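Local coordinates for MdbA protein (Corynebacterium diphtheriae, PDB 5C00), which is a thiol-disulfide oxidoreductase of the DsbA family that probably forms disulfide bonds in exported proteins and is essential for viability, pilus assembly, toxin production and virulence, at residues A[43-48]-A[188-193]; A[49-54]-A[80-85]; A[117-122]-A[141-146]. All blocks are in the same frame, centred on the assembly; numbering follows the deposited sequence. Where two conformers were deposited one is given.

Overall arrangement
Contacts 1 and 2 lie in one mixed sheet of the thioredoxin fold and share strand 45-52. Contact 1 is its antiparallel pairing with strand 187-190, and contact 2 its parallel pairing with strand 78-85. Their centres are 14 Å apart, and a salt bridge from Asp-48 OD1 to Arg-83 NE (2.9 Å) ties them. Contact 3 joins two helices of the helical part, with its centre 17 Å from that of contact 2. A salt bridge, Glu-51 OE1 to Arg-120 NE (2.8 Å), links contacts 2 and 3. Contacts 1 and 3 do not touch; their nearest atoms are about 9 Å apart. Contact 2 adjoins the probable redox site, Cys-55 and Cys-58, which follows residues 49-54 directly.

Contact 1: A[43-48]-A[188-193]; sequences DAKKID and VFIDGK
Asp-191 and Lys-46 face each other through two hydrogen bonds. Lys-46 N donates a hydrogen bond to Asp-191 OD1 (2.9 Å), which it meets from above the carboxylate plane. Asp-191 N returns a bond to Lys-46 O (2.8 Å), nearly along the C=O axis. Asp-191 CG stands beside its own backbone N (chi1 -68°), and this lets the carboxylate reach back to residue 46. Asp-191 OD2 lies against the aliphatic part of Lys-45, with Lys-45 CD at 3.6 Å. The two side chains cross at about a right angle.

Further along, Asp-48 and Phe-189 form the antiparallel hydrogen-bonded pair. Asp-48 N bonds to Phe-189 O, and Phe-189 N to Asp-48 O (2.9 Å). The Phe-189 ring turns its edge to Asp-48 O. Between these pairs, Ile-47 and Ile-190 are the non-hydrogen-bonded pair. Their side chains lie side by side, with Ile-47 CD1 3.9 Å from Ile-190 CG1. Ile-47 CG2 also packs on Val-188 CG1.

A water joins strand and turn. It lies within hydrogen-bonding distance of Lys-46 O and Asp-48 OD2 and accepts from Gly-192 N. The other oxygen of Asp-48 forms a salt bridge with Arg-83. Residues 190-193 make a type I' turn, closed by bonds in both directions between Ile-190 and Lys-193. This beta hairpin carries strand 187-190 into strand 193-194. Helix 202-207 covers the isoleucine face through Trp-202 and Ala-206, while helix 162-180 packs on Phe-189 from the other face.

The chemistry changes along the pairing. Its inner end is a regular ladder, apolar on the face of Ile-47, Val-188 and Ile-190. At the turn a carboxylate replaces a backbone carbonyl as acceptor for Lys-46 N, and this extends the pairing beyond the last strand residue.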
loop_
_atom_site.group_PDB
_atom_site.type_symbol
_atom_site.label_atom_id
_atom_site.label_comp_id
_atom_site.label_asym_id
_atom_site.label_seq_id
_atom_site.Cartn_x
_atom_site.Cartn_y
_atom_site.Cartn_z
ATOM N N ASP A 43 2.035 18.810 14.133
ATOM C CA ASP A 43 0.554 18.836 14.136
ATOM C C ASP A 43 -0.143 18.330 12.840
ATOM O O ASP A 43 -1.324 18.601 12.590
ATOM C CB ASP A 43 0.082 20.265 14.400
ATOM C CG ASP A 43 0.188 21.143 13.171
ATOM O OD1 ASP A 43 1.205 21.042 12.462
ATOM O OD2 ASP A 43 -0.756 21.927 12.920
ATOM N N ALA A 44 0.592 17.629 11.999
ATOM C CA ALA A 44 0.016 17.030 10.814
ATOM C C ALA A 44 -1.127 16.112 11.234
ATOM O O ALA A 44 -1.077 15.489 12.281
ATOM C CB ALA A 44 1.084 16.232 10.084
ATOM N N LYS A 45 -2.145 15.975 10.403
ATOM C CA LYS A 45 -3.225 15.051 10.722
ATOM C C LYS A 45 -2.789 13.618 10.443
ATOM O O LYS A 45 -2.109 13.378 9.451
ATOM C CB LYS A 45 -4.487 15.436 9.953
ATOM C CG LYS A 45 -5.003 16.830 10.371
ATOM C CD LYS A 45 -6.520 16.931 10.338
ATOM C CE LYS A 45 -7.060 17.966 11.329
ATOM N NZ LYS A 45 -6.266 19.226 11.316
ATOM N N LYS A 46 -3.092 12.703 11.369
ATOM C CA LYS A 46 -2.740 11.298 11.211
ATOM C C LYS A 46 -3.850 10.560 10.482
ATOM O O LYS A 46 -4.993 10.568 10.912
ATOM C CB LYS A 46 -2.498 10.650 12.561
ATOM C CG LYS A 46 -1.224 11.159 13.205
ATOM C CD LYS A 46 -1.212 10.923 14.712
ATOM C CE LYS A 46 -0.299 11.905 15.442
ATOM N NZ LYS A 46 -0.750 12.064 16.850
ATOM N N ILE A 47 -3.517 9.890 9.394
ATOM C CA ILE A 47 -4.522 9.236 8.583
ATOM C C ILE A 47 -4.324 7.763 8.782
ATOM O O ILE A 47 -3.198 7.294 8.791
ATOM C CB ILE A 47 -4.359 9.596 7.112
ATOM C CG1 ILE A 47 -4.253 11.106 6.921
ATOM C CG2 ILE A 47 -5.453 8.976 6.270
ATOM C CD1 ILE A 47 -5.489 11.877 7.291
ATOM N N ASP A 48 -5.407 7.034 8.965
ATOM C CA ASP A 48 -5.366 5.591 8.854
ATOM C C ASP A 48 -6.151 5.233 7.623
ATOM O O ASP A 48 -7.333 5.542 7.511
ATOM C CB ASP A 48 -5.941 4.926 10.097
ATOM C CG ASP A 48 -5.093 5.172 11.333
ATOM O OD1 ASP A 48 -3.937 4.735 11.353
ATOM O OD2 ASP A 48 -5.598 5.819 12.285
ATOM N N VAL A 188 -11.050 5.338 5.398
ATOM C CA VAL A 188 -10.133 6.387 5.788
ATOM C C VAL A 188 -10.587 7.008 7.125
ATOM O O VAL A 188 -11.767 7.269 7.322
ATOM C CB VAL A 188 -10.107 7.471 4.717
ATOM C CG1 VAL A 188 -9.312 8.691 5.186
ATOM C CG2 VAL A 188 -9.578 6.910 3.386
ATOM N N PHE A 189 -9.649 7.227 8.014
ATOM C CA PHE A 189 -9.886 7.928 9.274
ATOM C C PHE A 189 -8.914 9.082 9.344
ATOM O O PHE A 189 -7.714 8.954 8.941
ATOM C CB PHE A 189 -9.594 6.981 10.474
ATOM C CG PHE A 189 -10.540 5.795 10.588
ATOM C CD1 PHE A 189 -10.462 4.730 9.719
ATOM C CD2 PHE A 189 -11.476 5.727 11.621
ATOM C CE1 PHE A 189 -11.318 3.630 9.826
ATOM C CE2 PHE A 189 -12.300 4.642 11.753
ATOM C CZ PHE A 189 -12.260 3.607 10.838
ATOM N N ILE A 190 -9.368 10.190 9.886
ATOM C CA ILE A 190 -8.560 11.371 10.101
ATOM C C ILE A 190 -8.496 11.566 11.614
ATOM O O ILE A 190 -9.526 11.759 12.250
ATOM C CB ILE A 190 -9.198 12.624 9.455
ATOM C CG1 ILE A 190 -9.292 12.453 7.937
ATOM C CG2 ILE A 190 -8.406 13.887 9.847
ATOM C CD1 ILE A 190 -10.064 13.504 7.152
ATOM N N ASP A 191 -7.307 11.426 12.197
ATOM C CA ASP A 191 -7.163 11.529 13.653
ATOM C C ASP A 191 -8.217 10.709 14.392
ATOM O O ASP A 191 -8.864 11.215 15.326
ATOM C CB ASP A 191 -7.256 13.007 14.091
ATOM C CG ASP A 191 -6.091 13.831 13.619
ATOM O OD1 ASP A 191 -4.967 13.285 13.512
ATOM O OD2 ASP A 191 -6.299 15.038 13.370
ATOM N N GLY A 192 -8.390 9.448 14.003
ATOM C CA GLY A 192 -9.336 8.549 14.688
ATOM C C GLY A 192 -10.806 8.643 14.301
ATOM O O GLY A 192 -11.612 7.851 14.761
ATOM N N LYS A 193 -11.149 9.593 13.446
ATOM C CA LYS A 193 -12.521 9.858 13.024
ATOM C C LYS A 193 -12.723 9.383 11.592
ATOM O O LYS A 193 -12.061 9.891 10.674
ATOM C CB LYS A 193 -12.750 11.375 13.100
ATOM C CG LYS A 193 -14.098 11.894 12.603
ATOM C CD LYS A 193 -14.005 13.377 12.248
ATOM C CE LYS A 193 -15.303 14.119 12.525
ATOM N NZ LYS A 193 -16.479 13.457 11.905
HETATM O O HOH W 1 -6.579 8.346 12.068
#

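Contact 2: A[49-54]-A[80-85]; sequences FYEDFS and VNLRIL
Tyr-50 lays its ring along the side chain of Arg-83, and the two point the same way. Arg-83 CB sits over one ring face, 4.0 Å from the centroid, in a CH-pi contact. Farther out, Arg-83 CD rests against Tyr-50 CZ (3.6 Å). The arginine chain is extended from CG to NE, so its methylenes follow the ring outward. Leu-85 CD2 comes to the ring edge.

The other side of the sheet is filled by branches. Ile-84 CD1 fits against CG of Glu-51 at 3.5 Å. Glu-51 CG stands between its backbone N and carbonyl carbon (chi1 60°), and the chain then runs straight, side by side with Ile-84. In one of two conformers of Phe-49, Leu-82 CD2 fills the hollow between Phe-49 CD2 (3.7 Å) and Glu-51 OE1. Val-80 CG1 lies at the edge of the same ring, and Ile-84 CG2 meets Phe-53 obliquely.

Four backbone bonds hold the parallel strands. Phe-49 N to Asn-81 O is nearly straight, whereas Glu-51 N to Arg-83 O is long at 3.3 Å. A water bridges Phe-53 N and Leu-85 O. Asp-52 OD1 accepts from Ser-54 N (2.9 Å) through its anti lone pair, an Asx turn just before helix 56-74, which completes the beta-alpha-beta unit. OD1 also bonds to Ser-97 OG, and OD2 to Leu-88 N.

Apolar branches pack around buried charged side chains. Arg-83 forms a salt bridge with Asp-30 and a hydrogen bond with Asn-172 OD1. Glu-51, salt-bridged to Arg-120, also touches the CxxC residues Cys-55 and Cys-58, probably the redox pair.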
loop_
_atom_site.group_PDB
_atom_site.type_symbol
_atom_site.label_atom_id
_atom_site.label_comp_id
_atom_site.label_asym_id
_atom_site.label_seq_id
_atom_site.Cartn_x
_atom_site.Cartn_y
_atom_site.Cartn_z
ATOM N N PHE A 49 -5.433 4.675 6.643
ATOM C CA PHE A 49 -6.018 4.385 5.353
ATOM C C PHE A 49 -5.929 2.886 5.181
ATOM O O PHE A 49 -4.848 2.317 5.072
ATOM C CB PHE A 49 -5.251 5.160 4.295
ATOM C CG PHE A 49 -5.800 5.058 2.894
ATOM C CD1 PHE A 49 -7.013 4.452 2.597
ATOM C CD2 PHE A 49 -5.060 5.607 1.850
ATOM C CE1 PHE A 49 -7.470 4.379 1.297
ATOM C CE2 PHE A 49 -5.512 5.537 0.545
ATOM C CZ PHE A 49 -6.719 4.922 0.268
ATOM N N TYR A 50 -7.089 2.254 5.147
ATOM C CA TYR A 50 -7.204 0.796 5.061
ATOM C C TYR A 50 -7.489 0.404 3.620
ATOM O O TYR A 50 -8.409 0.933 3.008
ATOM C CB TYR A 50 -8.296 0.283 5.965
ATOM C CG TYR A 50 -8.058 0.500 7.450
ATOM C CD1 TYR A 50 -8.385 1.706 8.060
ATOM C CD2 TYR A 50 -7.515 -0.524 8.248
ATOM C CE1 TYR A 50 -8.160 1.919 9.421
ATOM C CE2 TYR A 50 -7.313 -0.334 9.610
ATOM C CZ TYR A 50 -7.611 0.894 10.176
ATOM O OH TYR A 50 -7.456 1.040 11.535
ATOM N N GLU A 51 -6.685 -0.507 3.092
ATOM C CA GLU A 51 -6.934 -0.992 1.748
ATOM C C GLU A 51 -6.508 -2.433 1.633
ATOM O O GLU A 51 -5.805 -2.990 2.499
ATOM C CB GLU A 51 -6.294 -0.092 0.667
ATOM C CG GLU A 51 -4.834 0.059 0.747
ATOM C CD GLU A 51 -4.190 1.147 -0.196
ATOM O OE1 GLU A 51 -2.978 1.257 -0.080
ATOM O OE2 GLU A 51 -4.858 1.895 -0.967
ATOM N N ASP A 52 -6.966 -3.038 0.553
ATOM C CA ASP A 52 -6.632 -4.452 0.208
ATOM C C ASP A 52 -6.270 -4.457 -1.293
ATOM O O ASP A 52 -6.984 -3.869 -2.121
ATOM C CB ASP A 52 -7.834 -5.308 0.608
ATOM C CG ASP A 52 -7.658 -6.817 0.325
ATOM O OD1 ASP A 52 -7.293 -7.215 -0.802
ATOM O OD2 ASP A 52 -7.964 -7.612 1.230
ATOM N N PHE A 53 -5.188 -5.124 -1.658
ATOM C CA PHE A 53 -4.747 -5.145 -3.062
ATOM C C PHE A 53 -5.696 -5.904 -4.030
ATOM O O PHE A 53 -5.516 -5.803 -5.245
ATOM C CB PHE A 53 -3.359 -5.672 -3.186
ATOM C CG PHE A 53 -2.294 -4.649 -2.881
ATOM C CD1 PHE A 53 -1.939 -3.707 -3.856
ATOM C CD2 PHE A 53 -1.644 -4.625 -1.646
ATOM C CE1 PHE A 53 -0.972 -2.765 -3.617
ATOM C CE2 PHE A 53 -0.693 -3.656 -1.408
ATOM C CZ PHE A 53 -0.333 -2.753 -2.382
ATOM N N SER A 54 -6.714 -6.604 -3.525
ATOM C CA SER A 54 -7.688 -7.227 -4.415
ATOM C C SER A 54 -9.003 -6.448 -4.479
ATOM O O SER A 54 -9.970 -6.925 -5.069
ATOM C CB SER A 54 -7.972 -8.664 -3.998
ATOM O OG SER A 54 -6.753 -9.385 -4.011
ATOM N N VAL A 80 0.394 9.567 6.593
ATOM C CA VAL A 80 -0.521 8.493 6.205
ATOM C C VAL A 80 -0.075 7.110 6.645
ATOM O O VAL A 80 0.995 6.602 6.254
ATOM C CB VAL A 80 -0.810 8.476 4.678
ATOM C CG1 VAL A 80 -1.814 7.373 4.381
ATOM C CG2 VAL A 80 -1.398 9.810 4.245
ATOM N N ASN A 81 -0.876 6.519 7.506
ATOM C CA ASN A 81 -0.656 5.155 7.866
ATOM C C ASN A 81 -1.440 4.240 6.938
ATOM O O ASN A 81 -2.640 4.079 7.110
ATOM C CB ASN A 81 -1.070 4.909 9.309
ATOM C CG ASN A 81 -0.344 5.822 10.259
ATOM O OD1 ASN A 81 0.766 5.543 10.656
ATOM N ND2 ASN A 81 -0.960 6.935 10.594
ATOM N N LEU A 82 -0.724 3.587 6.023
ATOM C CA LEU A 82 -1.307 2.636 5.121
ATOM C C LEU A 82 -1.399 1.304 5.866
ATOM O O LEU A 82 -0.365 0.733 6.277
ATOM C CB LEU A 82 -0.497 2.469 3.836
ATOM C CG LEU A 82 -0.443 3.688 2.922
ATOM C CD1 LEU A 82 0.590 3.420 1.852
ATOM C CD2 LEU A 82 -1.795 3.973 2.315
ATOM N N ARG A 83 -2.638 0.902 6.139
ATOM C CA ARG A 83 -2.969 -0.285 6.915
ATOM C C ARG A 83 -3.566 -1.308 5.970
ATOM O O ARG A 83 -4.771 -1.257 5.624
ATOM C CB ARG A 83 -3.909 0.090 8.042
ATOM C CG ARG A 83 -3.217 0.996 9.089
ATOM C CD ARG A 83 -3.994 1.135 10.407
ATOM N NE ARG A 83 -3.182 1.894 11.344
ATOM C CZ ARG A 83 -2.162 1.397 12.037
ATOM N NH1 ARG A 83 -1.832 0.128 11.953
ATOM N NH2 ARG A 83 -1.437 2.198 12.806
ATOM N N ILE A 84 -2.682 -2.176 5.493
ATOM C CA ILE A 84 -3.050 -3.133 4.482
ATOM C C ILE A 84 -3.688 -4.394 5.031
ATOM O O ILE A 84 -3.238 -5.012 6.004
ATOM C CB ILE A 84 -1.863 -3.490 3.537
ATOM C CG1 ILE A 84 -1.113 -2.228 3.066
ATOM C CG2 ILE A 84 -2.390 -4.285 2.362
ATOM C CD1 ILE A 84 -1.992 -1.169 2.474
ATOM N N LEU A 85 -4.793 -4.771 4.397
ATOM C CA LEU A 85 -5.590 -5.898 4.801
ATOM C C LEU A 85 -5.463 -7.044 3.785
ATOM O O LEU A 85 -5.003 -6.833 2.666
ATOM C CB LEU A 85 -7.046 -5.472 4.886
ATOM C CG LEU A 85 -7.385 -4.305 5.811
ATOM C CD1 LEU A 85 -8.777 -3.850 5.574
ATOM C CD2 LEU A 85 -7.198 -4.708 7.271
HETATM O O HOH W 2 -3.685 -6.745 0.154
#

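Contact 3: A[117-122]-A[141-146]; sequences WNYRAL and DVAKSL
With CG opposite the backbone N (chi1 -170°), Tyr-119 sets its ring against Ala-143 in the helix of residues 141-145. The contact packs two helices of the helical part of a DsbA-like thioredoxin fold. The axes of the two short segments approach to 10.2 Å at 136°.

Ala-143 is where the backbones come nearest, with its CA 6.5 Å from Tyr-119 CA. Its small CB makes an off-centre CH-pi contact with the ring, 4.2 Å from the centroid. Two methyl groups come to the ring edge: Val-142 CG1 near CE1, and Leu-146 CD1 near CD1. In the conformer described, Leu-122 CD2 and Val-142 CG1 meet tip to tip at 3.7 Å.

Leu-146 reaches across from the end of the second segment. Its CD1 enters the groove between Tyr-119 and Leu-122, while CD2 touches Asn-118 CB at 4.1 Å.

The polar ends are bound outside this apolar patch. Asn-118 bonds to Glu-114 O and Glu-20 N. Tyr-119 OH bonds to Phe-139 O, one turn before Ala-143 in helix 136-145, and this anchors the far end of the ring. Helix 96-109 also packs on Tyr-119, through Ala-103 and Val-107. The nearest approach of Leu-146 to the first helix is CD1 to Tyr-119 CA, 3.6 Å.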
loop_
_atom_site.group_PDB
_atom_site.type_symbol
_atom_site.label_atom_id
_atom_site.label_comp_id
_atom_site.label_asym_id
_atom_site.label_seq_id
_atom_site.Cartn_x
_atom_site.Cartn_y
_atom_site.Cartn_z
ATOM N N TRP A 117 6.210 3.398 -3.742
ATOM C CA TRP A 117 5.044 4.144 -4.211
ATOM C C TRP A 117 4.578 3.715 -5.614
ATOM O O TRP A 117 3.382 3.513 -5.886
ATOM C CB TRP A 117 5.388 5.621 -4.202
ATOM C CG TRP A 117 4.323 6.399 -4.766
ATOM C CD1 TRP A 117 4.293 6.947 -5.978
ATOM C CD2 TRP A 117 3.073 6.667 -4.156
ATOM N NE1 TRP A 117 3.090 7.575 -6.183
ATOM C CE2 TRP A 117 2.332 7.434 -5.068
ATOM C CE3 TRP A 117 2.509 6.357 -2.905
ATOM C CZ2 TRP A 117 1.048 7.877 -4.795
ATOM C CZ3 TRP A 117 1.218 6.809 -2.629
ATOM C CH2 TRP A 117 0.521 7.568 -3.572
ATOM N N ASN A 118 5.539 3.602 -6.524
ATOM C CA ASN A 118 5.193 3.212 -7.884
ATOM C C ASN A 118 4.733 1.768 -8.004
ATOM O O ASN A 118 3.893 1.460 -8.842
ATOM C CB ASN A 118 6.370 3.494 -8.804
ATOM C CG ASN A 118 6.495 4.984 -9.100
ATOM O OD1 ASN A 118 5.695 5.543 -9.858
ATOM N ND2 ASN A 118 7.427 5.641 -8.427
ATOM N N TYR A 119 5.266 0.905 -7.146
ATOM C CA TYR A 119 4.883 -0.495 -7.107
ATOM C C TYR A 119 3.468 -0.644 -6.612
ATOM O O TYR A 119 2.653 -1.304 -7.246
ATOM C CB TYR A 119 5.835 -1.262 -6.229
ATOM C CG TYR A 119 5.699 -2.743 -6.287
ATOM C CD1 TYR A 119 5.914 -3.428 -7.454
ATOM C CD2 TYR A 119 5.390 -3.462 -5.183
ATOM C CE1 TYR A 119 5.840 -4.806 -7.524
ATOM C CE2 TYR A 119 5.297 -4.856 -5.248
ATOM C CZ TYR A 119 5.561 -5.524 -6.398
ATOM O OH TYR A 119 5.508 -6.919 -6.431
ATOM N N ARG A 120 3.115 0.049 -5.536
ATOM C CA ARG A 120 1.723 0.072 -5.041
ATOM C C ARG A 120 0.759 0.537 -6.133
ATOM O O ARG A 120 -0.305 -0.090 -6.333
ATOM C CB ARG A 120 1.607 1.001 -3.808
ATOM C CG ARG A 120 0.166 1.342 -3.408
ATOM C CD ARG A 120 0.129 2.206 -2.149
ATOM N NE ARG A 120 -1.250 2.615 -1.845
ATOM C CZ ARG A 120 -1.882 3.650 -2.421
ATOM N NH1 ARG A 120 -1.281 4.371 -3.344
ATOM N NH2 ARG A 120 -3.155 3.954 -2.104
ATOM N N ALA A 121 1.112 1.649 -6.779
ATOM C CA ALA A 121 0.240 2.225 -7.808
ATOM C C ALA A 121 -0.001 1.177 -8.917
ATOM O O ALA A 121 -1.128 1.030 -9.394
ATOM C CB ALA A 121 0.834 3.492 -8.393
ATOM N N LEU A 122 1.044 0.514 -9.365
ATOM C CA LEU A 122 0.919 -0.486 -10.413
ATOM C C LEU A 122 0.039 -1.683 -10.018
ATOM O O LEU A 122 -0.876 -2.080 -10.760
ATOM C CB LEU A 122 2.313 -0.955 -10.862
ATOM C CG LEU A 122 2.362 -1.980 -12.000
ATOM C CD1 LEU A 122 1.442 -1.604 -13.111
ATOM C CD2 LEU A 122 3.802 -2.082 -12.522
ATOM N N ASP A 141 9.423 -10.048 -10.164
ATOM C CA ASP A 141 10.024 -9.548 -11.408
ATOM C C ASP A 141 9.633 -8.066 -11.523
ATOM O O ASP A 141 10.427 -7.224 -11.951
ATOM C CB ASP A 141 9.516 -10.288 -12.628
ATOM C CG ASP A 141 10.315 -11.549 -12.960
ATOM O OD1 ASP A 141 11.085 -12.078 -12.121
ATOM O OD2 ASP A 141 10.160 -12.004 -14.126
ATOM N N VAL A 142 8.364 -7.767 -11.231
ATOM C CA VAL A 142 7.857 -6.423 -11.407
ATOM C C VAL A 142 8.505 -5.451 -10.428
ATOM O O VAL A 142 8.873 -4.325 -10.801
ATOM C CB VAL A 142 6.315 -6.359 -11.361
ATOM C CG1 VAL A 142 5.833 -4.915 -11.397
ATOM C CG2 VAL A 142 5.769 -7.083 -12.564
ATOM N N ALA A 143 8.660 -5.867 -9.167
ATOM C CA ALA A 143 9.390 -5.095 -8.214
ATOM C C ALA A 143 10.803 -4.767 -8.714
ATOM O O ALA A 143 11.259 -3.631 -8.570
ATOM C CB ALA A 143 9.460 -5.835 -6.868
ATOM N N LYS A 144 11.514 -5.764 -9.195
ATOM C CA LYS A 144 12.887 -5.556 -9.693
ATOM C C LYS A 144 12.882 -4.538 -10.836
ATOM O O LYS A 144 13.722 -3.622 -10.895
ATOM C CB LYS A 144 13.445 -6.879 -10.166
ATOM C CG LYS A 144 14.793 -6.797 -10.846
ATOM C CD LYS A 144 15.857 -6.501 -9.824
ATOM C CE LYS A 144 17.224 -6.382 -10.491
ATOM N NZ LYS A 144 17.441 -4.997 -10.935
ATOM N N SER A 145 11.960 -4.726 -11.771
ATOM C CA SER A 145 11.868 -3.816 -12.924
ATOM C C SER A 145 11.627 -2.372 -12.472
ATOM O O SER A 145 12.097 -1.448 -13.127
ATOM C CB SER A 145 10.747 -4.224 -13.851
ATOM O OG SER A 145 11.012 -5.473 -14.479
ATOM N N LEU A 146 10.878 -2.172 -11.388
ATOM C CA LEU A 146 10.595 -0.831 -10.880
ATOM C C LEU A 146 11.692 -0.266 -10.000
ATOM O O LEU A 146 11.586 0.885 -9.515
ATOM C CB LEU A 146 9.252 -0.805 -10.119
ATOM C CG LEU A 146 8.033 -0.486 -10.985
ATOM C CD1 LEU A 146 6.715 -0.707 -10.244
ATOM C CD2 LEU A 146 8.046 0.920 -11.550
#